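PDB 5JWC: NADH dehydrogenase, putative from Plasmodium falciparum, which probably transfers electrons from NADH through its bound FAD to ubiquinone, as a type II NADH dehydrogenase of the malaria parasite. Local coordinates for residues S501-H504 with F505-F509; G39-N42 with F43-I47; P178-N182 with E183-K187; L169-L172 with E173-L177. All blocks are in the same frame, centred on the assembly; numbering follows the deposited sequence.

Along the chain the order is contact 2, contact 4, contact 3, contact 1. Contact 2 lies on helix 38-46, within the beta-alpha-beta unit that holds FAD. Contacts 4 and 3 are neighbours, their centres about 10 Å apart: helix 158-174 ends in one, helix 182-188 starts in the other, and Lys185 CE packs 3.6 Å from Cys175 O. Contact 1, on helix 499-515 of the C-terminal region, has its centre about 23 Å from that of contact 2 and about 30 Å from that of contact 4. Contacts 1, 3 and 4 all reach the second subunit, so parts of the chain far apart in sequence, helices and a loop, share in the dimer interface, while contact 2 serves the cofactor.

Contact 1. Residues S501-H504 with F505-F509; sequences SRFH and FFIDF. With TRT (fragment of triton X-100), chain H; TRT (fragment of triton X-100), chain T.
With CG anti to the backbone N (chi1 174°), the Phe503 ring swings along the helix toward Ile507, whose CG1, placed beside its own backbone N, comes over one face of the ring. The CH-pi contact puts CG1 4.0 Å from the ring centroid, displaced toward the rim on the CE2-CZ side, 3.9 Å from Phe503 CE2. Beneath it runs the helical backbone bond from Ile507 N to Phe503 O, 3.0 Å long and nearly in line with the carbonyl. Ile507 and Phe503 of the second subunit pack against this pair, making it part of the dimer contact on helix 499-515. Phe506, with the same first torsion but on another side of the helix, offers a ring face to one Triton fragment, whose C4 lies over it; C2 of that detergent comes within 3.4 Å of Phe506 CD2. Arg502 reaches out with an extended chain to a second Triton fragment. Its NH2 donates to the ether oxygens O18 at 2.8 Å and O21 at 3.0 Å, while detergent C11 lies over one guanidinium face. Elsewhere on the helix, His504 NE2 is bonded to Lys511 of the second subunit and Asp508 OD2 to Ser78 N. The detergent contacts, apolar at Phe506 and polar at Arg502, imply an amphipathic surface, consistent with a helix that meets the membrane in this membrane protein.

Contact 2. Residues G39-N42 with F43-I47; sequences GGFN and FLLNI. With FAD (flavin-adenine dinucleotide), chain C.
Leu45 lies across the face of the Phe41 ring one helical turn earlier, its branched end spread over the aromatic plane. CG stands over the middle of the ring, 4.2 Å from the centroid and 12° off the normal, a CH-pi contact. The two methyls divide the ring between them: CD2 is 3.7 Å from Phe41 CZ, and CD1 is 3.8 Å from Phe41 CE2. Two different first torsions make this possible. Phe41 holds CG anti to the backbone N (chi1 -174°), sending the ring along the helix, whereas Leu45 keeps CG beside its own N and leans back over it. Leu44 approaches the same ring obliquely through CD2 and makes a looser contact. From the neighbouring position, Asn42 crosses Leu45, with OD1 3.9 Å from Leu45 CD1, while its ND2 turns back to the carbonyl of Trp38. Phe63 stacks on Phe41 and Phe89 meets it edge to face, enclosing the ring among aromatic neighbours.

Below these side chains, Leu45 N bonds to Phe41 O at 2.9 Å and Leu44 N to Gly40 O at 3.0 Å. Toward the start of the helix, Gly39 N gives a straight bond to FAD O1P, 2.8 Å long. Without a side chain, Gly39 lets the diphosphate come close to the backbone; Gly40 also belongs to a magnesium site. A glycine-rich turn leading from strand 30-34 into a helix whose amide grips the cofactor phosphate is characteristic of the Rossmann-type, FAD-binding beta-alpha-beta unit.

Contact 3. Residues P178-N182 with E183-K187; sequences PNISN and EEKKK
Ile180 and Ser181 are extended, and the backbone turns helical from Asn182, with Ser181 at the N-cap of helix 182-188. The Ser181 carbonyl already takes the Lys185 N-H at 3.0 Å, and Asn182 O accepts from Lys186 N one residue on. Side chains complete the cap in both directions as a capping box. Ser181 OG, set between its own backbone N and carbonyl carbon (chi1 64°), accepts from Glu184 N at 3.3 Å. In return the Glu184 side chain, extended beyond CG, reaches back, and its OE1 receives Ser181 N nearly along the C-O axis; at 2.5 Å this bond is unusually short and its exact length doubtful. The Ser181 hydroxyl also donates to that oxygen, at 2.7 Å, from the anti side and 29° out of the carboxylate plane. Beside the cap, in one of its two conformers, Ile180 CG2 lies 3.6 Å from Lys185 CG. Phe225 packs against Asn182, Lys185 and Lys186. With two donors on one carboxylate oxygen, the Glu184 end is tied to Ser181 by its amide and its hydroxyl, and its negative charge at the amino end of the helix would probably be favoured by the helix dipole.

Contact 4. Residues L169-L172 with E173-L177; sequences LDIL and EKCTL
Thr176 reaches back one turn to Leu172, where helix 158-174 gives way to a turn. From CB, which lies 3.8 Å from Leu172 O, the hydroxyl is placed beside the backbone N (chi1 -63°), and OG1 donates to that carbonyl at 3.0 Å. The donor approaches at a C=O...OG1 angle of 150°, tilted 25° from the carbonyl plane. Tyr219, Ile222 and Arg87 of the second subunit pack against Thr176. One position earlier, Cys175 follows the preceding carbonyl: its N bonds to Ile171 O at 3.0 Å, CB passes 3.5 Å from that oxygen, and SG ends 4.0 Å from Ile171 CG2. Behind them Lys174 N still makes the regular helical bond to Asp170 O, before the type I turn from Lys174 to Leu177 takes the chain away. The charged ends of Glu173 and Lys174 lead away from segment 169-172. The Glu173 carboxylate is held by Tyr219 and by Arg87 of the second subunit, and Lys174 forms a salt bridge with Glu121 of that subunit. A side-chain hydroxyl thus serves a carbonyl in the last turn of the helix, while Glu173 and Lys174 find partners of opposite charge on the second subunit, which would probably offset their charges there.

Contact 1. Residues S501-H504 with F505-F509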
# COMPACT_ATOMS: atom_id res chain seq x y z
N SER A 501 -3.31 -13.40 -9.22
CA SER A 501 -4.40 -12.90 -8.38
C SER A 501 -5.06 -14.02 -7.59
O SER A 501 -5.47 -13.82 -6.45
CB SER A 501 -5.43 -12.18 -9.24
OG SER A 501 -4.86 -11.00 -9.78
N ARG A 502 -5.17 -15.20 -8.19
CA ARG A 502 -5.77 -16.35 -7.52
C ARG A 502 -4.89 -16.80 -6.37
O ARG A 502 -5.39 -17.19 -5.31
CB ARG A 502 -5.98 -17.50 -8.51
CG ARG A 502 -7.06 -17.21 -9.53
CD ARG A 502 -7.19 -18.32 -10.58
NE ARG A 502 -8.17 -17.92 -11.60
CZ ARG A 502 -8.24 -18.42 -12.83
NH1 ARG A 502 -7.41 -19.38 -13.22
NH2 ARG A 502 -9.17 -17.98 -13.67
N PHE A 503 -3.58 -16.77 -6.60
CA PHE A 503 -2.60 -17.06 -5.57
C PHE A 503 -2.84 -16.14 -4.36
O PHE A 503 -3.04 -16.58 -3.24
CB PHE A 503 -1.17 -16.87 -6.13
CG PHE A 503 -0.09 -17.02 -5.10
CD1 PHE A 503 0.39 -18.26 -4.75
CD2 PHE A 503 0.45 -15.90 -4.47
CE1 PHE A 503 1.39 -18.40 -3.79
CE2 PHE A 503 1.46 -16.03 -3.52
CZ PHE A 503 1.92 -17.28 -3.18
N HIS A 504 -2.90 -14.84 -4.62
CA HIS A 504 -3.14 -13.87 -3.55
C HIS A 504 -4.51 -14.02 -2.88
O HIS A 504 -4.64 -13.87 -1.66
CB HIS A 504 -2.97 -12.45 -4.09
CG HIS A 504 -1.55 -12.05 -4.27
ND1 HIS A 504 -0.77 -11.61 -3.22
CD2 HIS A 504 -0.76 -12.00 -5.37
CE1 HIS A 504 0.44 -11.32 -3.67
NE2 HIS A 504 0.47 -11.54 -4.96
N PHE A 505 -5.52 -14.32 -3.68
CA PHE A 505 -6.87 -14.57 -3.17
C PHE A 505 -6.84 -15.65 -2.08
O PHE A 505 -7.38 -15.49 -0.98
CB PHE A 505 -7.77 -14.99 -4.32
CG PHE A 505 -9.24 -15.06 -3.99
CD1 PHE A 505 -10.00 -13.90 -3.87
CD2 PHE A 505 -9.88 -16.28 -3.90
CE1 PHE A 505 -11.37 -13.98 -3.62
CE2 PHE A 505 -11.26 -16.36 -3.65
CZ PHE A 505 -11.99 -15.21 -3.52
N PHE A 506 -6.17 -16.76 -2.38
CA PHE A 506 -6.07 -17.86 -1.45
C PHE A 506 -5.24 -17.47 -0.22
O PHE A 506 -5.63 -17.73 0.93
CB PHE A 506 -5.48 -19.08 -2.16
CG PHE A 506 -5.30 -20.28 -1.27
CD1 PHE A 506 -6.36 -21.12 -1.00
CD2 PHE A 506 -4.08 -20.55 -0.69
CE1 PHE A 506 -6.20 -22.23 -0.18
CE2 PHE A 506 -3.91 -21.67 0.14
CZ PHE A 506 -4.98 -22.50 0.40
N ILE A 507 -4.09 -16.84 -0.45
CA ILE A 507 -3.18 -16.48 0.64
C ILE A 507 -3.84 -15.49 1.60
O ILE A 507 -3.72 -15.62 2.82
CB ILE A 507 -1.86 -15.85 0.11
CG1 ILE A 507 -1.03 -16.88 -0.66
CG2 ILE A 507 -1.04 -15.21 1.26
CD1 ILE A 507 -0.78 -18.18 0.09
N ASP A 508 -4.55 -14.51 1.04
CA ASP A 508 -5.21 -13.52 1.87
C ASP A 508 -6.23 -14.14 2.82
O ASP A 508 -6.37 -13.69 3.96
CB ASP A 508 -5.91 -12.46 1.00
CG ASP A 508 -4.95 -11.36 0.55
OD1 ASP A 508 -3.76 -11.41 0.95
OD2 ASP A 508 -5.40 -10.45 -0.18
N PHE A 509 -6.95 -15.17 2.38
CA PHE A 509 -7.91 -15.80 3.28
C PHE A 509 -7.19 -16.61 4.36
O PHE A 509 -7.60 -16.58 5.52
CB PHE A 509 -8.91 -16.65 2.50
CG PHE A 509 -10.03 -15.83 1.91
CD1 PHE A 509 -10.88 -15.11 2.75
CD2 PHE A 509 -10.23 -15.75 0.54
CE1 PHE A 509 -11.90 -14.33 2.24
CE2 PHE A 509 -11.24 -15.00 0.03
CZ PHE A 509 -12.09 -14.27 0.88
C25 TRT H . -4.01 -17.92 -17.66
O24 TRT H . -5.33 -18.16 -17.24
C23 TRT H . -5.84 -17.26 -16.25
C22 TRT H . -7.24 -16.86 -16.65
O21 TRT H . -8.18 -17.97 -16.46
C20 TRT H . -9.48 -17.68 -16.94
C19 TRT H . -10.35 -18.95 -16.98
O18 TRT H . -10.39 -19.56 -15.66
C17 TRT H . -11.49 -20.43 -15.44
C16 TRT H . -11.04 -21.58 -14.46
O15 TRT H . -10.31 -20.95 -13.37
C12 TRT H . -9.93 -21.80 -12.27
C13 TRT H . -9.98 -23.21 -12.41
C14 TRT H . -9.62 -24.02 -11.33
C11 TRT H . -9.51 -21.23 -11.07
C10 TRT H . -9.14 -22.05 -9.98
C9 TRT H . -9.19 -23.45 -10.13
C6 TRT H . -8.81 -24.34 -8.95
C8 TRT H . -7.60 -25.21 -9.35
C7 TRT H . -8.40 -23.46 -7.77
C5 TRT H . -9.99 -25.33 -8.57
C1 TRT H . -11.44 -24.85 -8.13
C2 TRT H . -11.52 -24.80 -6.59
C4 TRT H . -11.94 -23.51 -8.67
C3 TRT H . -12.42 -25.91 -8.63
O21 TRT T . 1.61 -18.53 -14.25
C20 TRT T . 2.96 -18.74 -13.85
C19 TRT T . 3.07 -19.97 -12.95
O18 TRT T . 2.33 -19.78 -11.70
C17 TRT T . 0.97 -20.19 -11.76
C16 TRT T . 0.57 -20.93 -10.45
O15 TRT T . -0.84 -21.28 -10.62
C12 TRT T . -1.60 -21.45 -9.42
C13 TRT T . -1.66 -20.41 -8.45
C14 TRT T . -2.42 -20.58 -7.29
C11 TRT T . -2.31 -22.64 -9.23
C10 TRT T . -3.07 -22.81 -8.06
C9 TRT T . -3.15 -21.77 -7.11
C6 TRT T . -3.93 -22.01 -5.83
C8 TRT T . -4.51 -20.72 -5.23
C7 TRT T . -5.06 -23.03 -6.04
C5 TRT T . -2.72 -22.74 -5.13
C1 TRT T . -2.04 -22.45 -3.73
C2 TRT T . -1.91 -21.00 -3.26
C4 TRT T . -2.81 -23.30 -2.73
C3 TRT T . -0.61 -22.97 -3.86

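Contact 2. Residues G39-N42 with F43-I47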
# COMPACT_ATOMS: atom_id res chain seq x y z
N GLY A 39 -14.09 -3.32 -19.70
CA GLY A 39 -14.18 -3.38 -21.15
C GLY A 39 -12.82 -3.37 -21.83
O GLY A 39 -12.48 -4.28 -22.59
N GLY A 40 -12.05 -2.32 -21.55
CA GLY A 40 -10.78 -2.11 -22.23
C GLY A 40 -9.81 -3.25 -22.03
O GLY A 40 -9.24 -3.76 -22.99
N PHE A 41 -9.61 -3.65 -20.77
CA PHE A 41 -8.68 -4.73 -20.44
C PHE A 41 -9.11 -6.07 -21.01
O PHE A 41 -8.29 -6.81 -21.56
CB PHE A 41 -8.50 -4.83 -18.90
CG PHE A 41 -7.44 -5.82 -18.45
CD1 PHE A 41 -6.15 -5.75 -18.92
CD2 PHE A 41 -7.76 -6.83 -17.56
CE1 PHE A 41 -5.18 -6.67 -18.49
CE2 PHE A 41 -6.80 -7.75 -17.12
CZ PHE A 41 -5.50 -7.66 -17.59
N ASN A 42 -10.39 -6.42 -20.91
CA ASN A 42 -10.77 -7.71 -21.47
C ASN A 42 -10.70 -7.70 -23.00
O ASN A 42 -10.46 -8.72 -23.62
CB ASN A 42 -12.14 -8.16 -20.98
CG ASN A 42 -12.09 -8.67 -19.56
OD1 ASN A 42 -11.66 -9.78 -19.31
ND2 ASN A 42 -12.47 -7.83 -18.62
N PHE A 43 -10.88 -6.54 -23.62
CA PHE A 43 -10.69 -6.47 -25.07
C PHE A 43 -9.22 -6.79 -25.39
O PHE A 43 -8.91 -7.57 -26.30
CB PHE A 43 -11.07 -5.08 -25.58
CG PHE A 43 -11.07 -4.96 -27.09
CD1 PHE A 43 -12.25 -5.07 -27.82
CD2 PHE A 43 -9.88 -4.72 -27.78
CE1 PHE A 43 -12.26 -4.94 -29.23
CE2 PHE A 43 -9.87 -4.60 -29.18
CZ PHE A 43 -11.07 -4.71 -29.90
N LEU A 44 -8.32 -6.16 -24.63
CA LEU A 44 -6.89 -6.38 -24.77
C LEU A 44 -6.53 -7.85 -24.57
O LEU A 44 -5.70 -8.40 -25.30
CB LEU A 44 -6.11 -5.51 -23.76
CG LEU A 44 -4.58 -5.51 -23.85
CD1 LEU A 44 -4.13 -4.60 -25.01
CD2 LEU A 44 -3.90 -5.10 -22.52
N LEU A 45 -7.14 -8.50 -23.58
CA LEU A 45 -6.82 -9.88 -23.31
C LEU A 45 -7.14 -10.79 -24.50
O LEU A 45 -6.53 -11.84 -24.63
CB LEU A 45 -7.55 -10.41 -22.07
CG LEU A 45 -7.04 -9.88 -20.72
CD1 LEU A 45 -7.84 -10.49 -19.54
CD2 LEU A 45 -5.52 -9.97 -20.52
N ASN A 46 -8.09 -10.40 -25.34
CA ASN A 46 -8.55 -11.30 -26.41
C ASN A 46 -8.23 -10.88 -27.85
O ASN A 46 -8.33 -11.70 -28.76
CB ASN A 46 -10.07 -11.50 -26.28
CG ASN A 46 -10.60 -12.61 -27.18
OD1 ASN A 46 -10.14 -13.76 -27.10
ND2 ASN A 46 -11.59 -12.29 -28.01
N ILE A 47 -7.86 -9.63 -28.07
CA ILE A 47 -7.62 -9.14 -29.42
C ILE A 47 -6.32 -9.75 -29.97
O ILE A 47 -5.34 -9.89 -29.24
CB ILE A 47 -7.57 -7.60 -29.45
CG1 ILE A 47 -7.57 -7.08 -30.89
CG2 ILE A 47 -6.39 -7.06 -28.61
CD1 ILE A 47 -8.83 -7.49 -31.69
PA FAD C . -14.21 0.79 -15.88
O1A FAD C . -14.48 1.72 -14.74
O2A FAD C . -14.02 -0.63 -15.48
O5B FAD C . -12.95 1.30 -16.74
C5B FAD C . -12.90 2.60 -17.28
C4B FAD C . -11.44 2.85 -17.64
O4B FAD C . -11.35 4.03 -18.43
C3B FAD C . -10.58 3.08 -16.39
O3B FAD C . -9.34 2.43 -16.58
C2B FAD C . -10.33 4.57 -16.40
O2B FAD C . -9.10 4.87 -15.80
C1B FAD C . -10.31 4.82 -17.90
N9A FAD C . -10.56 6.20 -18.31
C8A FAD C . -11.40 7.12 -17.73
N7A FAD C . -11.33 8.26 -18.46
C5A FAD C . -10.46 8.08 -19.48
C6A FAD C . -10.03 8.93 -20.49
N6A FAD C . -10.56 10.14 -20.63
N1A FAD C . -9.13 8.45 -21.42
C2A FAD C . -8.66 7.15 -21.33
N3A FAD C . -9.09 6.32 -20.31
C4A FAD C . -9.97 6.79 -19.40
N1 FAD C . -20.28 -5.23 -11.79
C2 FAD C . -20.69 -6.54 -11.77
O2 FAD C . -21.08 -7.06 -12.81
N3 FAD C . -20.64 -7.29 -10.61
C4 FAD C . -20.19 -6.75 -9.44
O4 FAD C . -20.15 -7.45 -8.41
C4X FAD C . -19.76 -5.43 -9.44
N5 FAD C . -19.29 -4.84 -8.28
C5X FAD C . -18.86 -3.52 -8.31
C6 FAD C . -18.37 -2.93 -7.16
C7 FAD C . -17.94 -1.61 -7.16
C7M FAD C . -17.42 -1.01 -5.87
C8 FAD C . -17.98 -0.87 -8.33
C8M FAD C . -17.52 0.56 -8.35
C9 FAD C . -18.47 -1.46 -9.50
C9A FAD C . -18.91 -2.78 -9.49
N10 FAD C . -19.39 -3.38 -10.64
C10 FAD C . -19.80 -4.68 -10.62
C1' FAD C . -19.51 -2.60 -11.93
C2' FAD C . -18.30 -2.62 -12.82
O2' FAD C . -17.19 -2.16 -12.10
C3' FAD C . -18.56 -1.65 -13.95
O3' FAD C . -19.78 -1.94 -14.60
C4' FAD C . -17.39 -1.77 -14.91
O4' FAD C . -16.30 -1.15 -14.28
C5' FAD C . -17.65 -1.13 -16.26
O5' FAD C . -16.53 -1.38 -17.07
P FAD C . -15.92 -0.20 -17.99
O1P FAD C . -14.80 -0.76 -18.83
O2P FAD C . -17.07 0.37 -18.77
O3P FAD C . -15.43 0.93 -16.94

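Contact 3. Residues P178-N182 with E183-K187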
# COMPACT_ATOMS: atom_id res chain seq x y z
N PRO A 178 -6.73 10.67 25.41
CA PRO A 178 -7.45 11.02 26.65
C PRO A 178 -8.22 12.34 26.57
O PRO A 178 -9.08 12.63 27.41
CB PRO A 178 -6.32 11.10 27.69
CG PRO A 178 -5.12 11.52 26.90
CD PRO A 178 -5.27 10.85 25.55
N ASN A 179 -7.91 13.13 25.55
CA ASN A 179 -8.44 14.48 25.38
C ASN A 179 -9.80 14.59 24.66
O ASN A 179 -10.08 15.62 24.04
CB ASN A 179 -7.41 15.34 24.64
CG ASN A 179 -7.04 14.77 23.24
OD1 ASN A 179 -7.79 14.00 22.64
ND2 ASN A 179 -5.88 15.18 22.73
N ILE A 180 -10.64 13.56 24.78
CA ILE A 180 -11.90 13.48 24.03
C ILE A 180 -13.01 12.82 24.86
O ILE A 180 -12.80 11.77 25.46
CB ILE A 180 -11.69 12.72 22.70
CG1 ILE A 180 -11.00 13.63 21.67
CG2 ILE A 180 -13.01 12.22 22.12
CD1 ILE A 180 -10.19 12.89 20.61
N SER A 181 -14.18 13.45 24.91
CA SER A 181 -15.31 12.93 25.69
C SER A 181 -16.01 11.78 25.00
O SER A 181 -15.85 11.57 23.79
CB SER A 181 -16.33 14.02 25.96
OG SER A 181 -16.90 14.47 24.74
N ASN A 182 -16.81 11.05 25.77
CA ASN A 182 -17.60 9.95 25.25
C ASN A 182 -18.60 10.40 24.18
O ASN A 182 -18.81 9.72 23.17
CB ASN A 182 -18.33 9.26 26.40
CG ASN A 182 -17.40 8.47 27.28
OD1 ASN A 182 -16.17 8.56 27.15
ND2 ASN A 182 -17.97 7.67 28.18
N GLU A 183 -19.19 11.58 24.38
CA GLU A 183 -20.14 12.10 23.41
C GLU A 183 -19.44 12.41 22.09
O GLU A 183 -19.99 12.19 21.02
CB GLU A 183 -20.85 13.34 23.96
CG GLU A 183 -22.32 13.40 23.54
CD GLU A 183 -23.08 12.10 23.86
OE1 GLU A 183 -23.03 11.66 25.03
OE2 GLU A 183 -23.70 11.53 22.94
N GLU A 184 -18.23 12.95 22.16
CA GLU A 184 -17.50 13.27 20.94
C GLU A 184 -17.10 11.98 20.22
O GLU A 184 -17.06 11.95 18.99
CB GLU A 184 -16.24 14.10 21.22
CG GLU A 184 -16.49 15.47 21.82
CD GLU A 184 -15.23 16.06 22.48
OE1 GLU A 184 -14.74 15.49 23.49
OE2 GLU A 184 -14.71 17.07 21.96
N LYS A 185 -16.81 10.94 21.00
CA LYS A 185 -16.45 9.64 20.46
C LYS A 185 -17.61 9.02 19.69
O LYS A 185 -17.42 8.50 18.58
CB LYS A 185 -16.00 8.69 21.58
CG LYS A 185 -14.65 9.01 22.23
CD LYS A 185 -14.25 7.90 23.19
CE LYS A 185 -13.28 8.40 24.26
NZ LYS A 185 -12.78 7.31 25.16
N LYS A 186 -18.80 9.05 20.28
CA LYS A 186 -19.98 8.46 19.64
C LYS A 186 -20.23 9.13 18.30
O LYS A 186 -20.64 8.48 17.35
CB LYS A 186 -21.23 8.59 20.52
CG LYS A 186 -21.20 7.79 21.79
CD LYS A 186 -22.53 7.98 22.55
CE LYS A 186 -22.45 7.51 23.99
NZ LYS A 186 -23.68 7.90 24.76
N LYS A 187 -19.98 10.43 18.23
CA LYS A 187 -20.15 11.15 16.98
C LYS A 187 -19.07 10.79 15.97
O LYS A 187 -19.36 10.56 14.80
CB LYS A 187 -20.15 12.66 17.22
CG LYS A 187 -21.31 13.16 18.08
CD LYS A 187 -21.43 14.67 17.95
CE LYS A 187 -22.37 15.26 19.00
NZ LYS A 187 -22.42 16.75 18.90

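Contact 4. Residues L169-L172 with E173-L177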
# COMPACT_ATOMS: atom_id res chain seq x y z
N LEU A 169 -9.24 3.87 10.27
CA LEU A 169 -8.15 3.54 11.18
C LEU A 169 -7.67 4.79 11.92
O LEU A 169 -7.36 4.71 13.11
CB LEU A 169 -6.99 2.86 10.43
CG LEU A 169 -7.40 1.51 9.83
CD1 LEU A 169 -6.27 0.84 9.03
CD2 LEU A 169 -7.91 0.55 10.92
N ASP A 170 -7.60 5.93 11.24
CA ASP A 170 -7.17 7.18 11.87
C ASP A 170 -8.14 7.58 13.00
O ASP A 170 -7.71 8.10 14.03
CB ASP A 170 -7.12 8.34 10.86
CG ASP A 170 -5.93 8.27 9.92
OD1 ASP A 170 -6.01 8.92 8.85
OD2 ASP A 170 -4.94 7.58 10.24
N ILE A 171 -9.43 7.37 12.77
CA ILE A 171 -10.45 7.78 13.73
C ILE A 171 -10.34 6.93 14.98
O ILE A 171 -10.48 7.45 16.09
CB ILE A 171 -11.89 7.68 13.17
CG1 ILE A 171 -12.12 8.72 12.07
CG2 ILE A 171 -12.93 7.89 14.29
CD1 ILE A 171 -13.35 8.43 11.20
N LEU A 172 -10.08 5.64 14.82
CA LEU A 172 -9.92 4.75 15.96
C LEU A 172 -8.78 5.21 16.87
O LEU A 172 -8.91 5.21 18.10
CB LEU A 172 -9.65 3.31 15.52
CG LEU A 172 -10.71 2.57 14.72
CD1 LEU A 172 -10.15 1.19 14.34
CD2 LEU A 172 -11.99 2.44 15.56
N GLU A 173 -7.65 5.60 16.27
CA GLU A 173 -6.51 6.06 17.07
C GLU A 173 -6.84 7.39 17.75
O GLU A 173 -6.54 7.59 18.93
CB GLU A 173 -5.25 6.18 16.22
CG GLU A 173 -4.56 4.82 15.94
CD GLU A 173 -4.12 4.06 17.20
OE1 GLU A 173 -3.96 2.82 17.12
OE2 GLU A 173 -3.93 4.69 18.27
N LYS A 174 -7.47 8.30 17.02
CA LYS A 174 -7.83 9.60 17.57
C LYS A 174 -8.73 9.46 18.80
O LYS A 174 -8.56 10.17 19.79
CB LYS A 174 -8.51 10.45 16.51
CG LYS A 174 -8.97 11.80 17.00
CD LYS A 174 -9.66 12.58 15.89
CE LYS A 174 -10.10 13.96 16.37
NZ LYS A 174 -10.67 14.81 15.27
N CYS A 175 -9.67 8.51 18.75
CA CYS A 175 -10.61 8.30 19.85
C CYS A 175 -10.06 7.50 21.03
O CYS A 175 -10.76 7.29 22.01
CB CYS A 175 -11.87 7.58 19.34
SG CYS A 175 -12.85 8.63 18.26
N THR A 176 -8.81 7.05 20.93
CA THR A 176 -8.17 6.37 22.03
C THR A 176 -7.41 7.40 22.90
O THR A 176 -6.98 7.09 24.01
CB THR A 176 -7.23 5.25 21.50
OG1 THR A 176 -8.03 4.28 20.80
CG2 THR A 176 -6.50 4.52 22.62
N LEU A 177 -7.28 8.63 22.41
CA LEU A 177 -6.60 9.69 23.16
C LEU A 177 -7.41 10.18 24.37
O LEU A 177 -8.64 10.10 24.36
CB LEU A 177 -6.30 10.86 22.24
CG LEU A 177 -5.43 10.48 21.04
CD1 LEU A 177 -5.12 11.71 20.18
CD2 LEU A 177 -4.15 9.77 21.50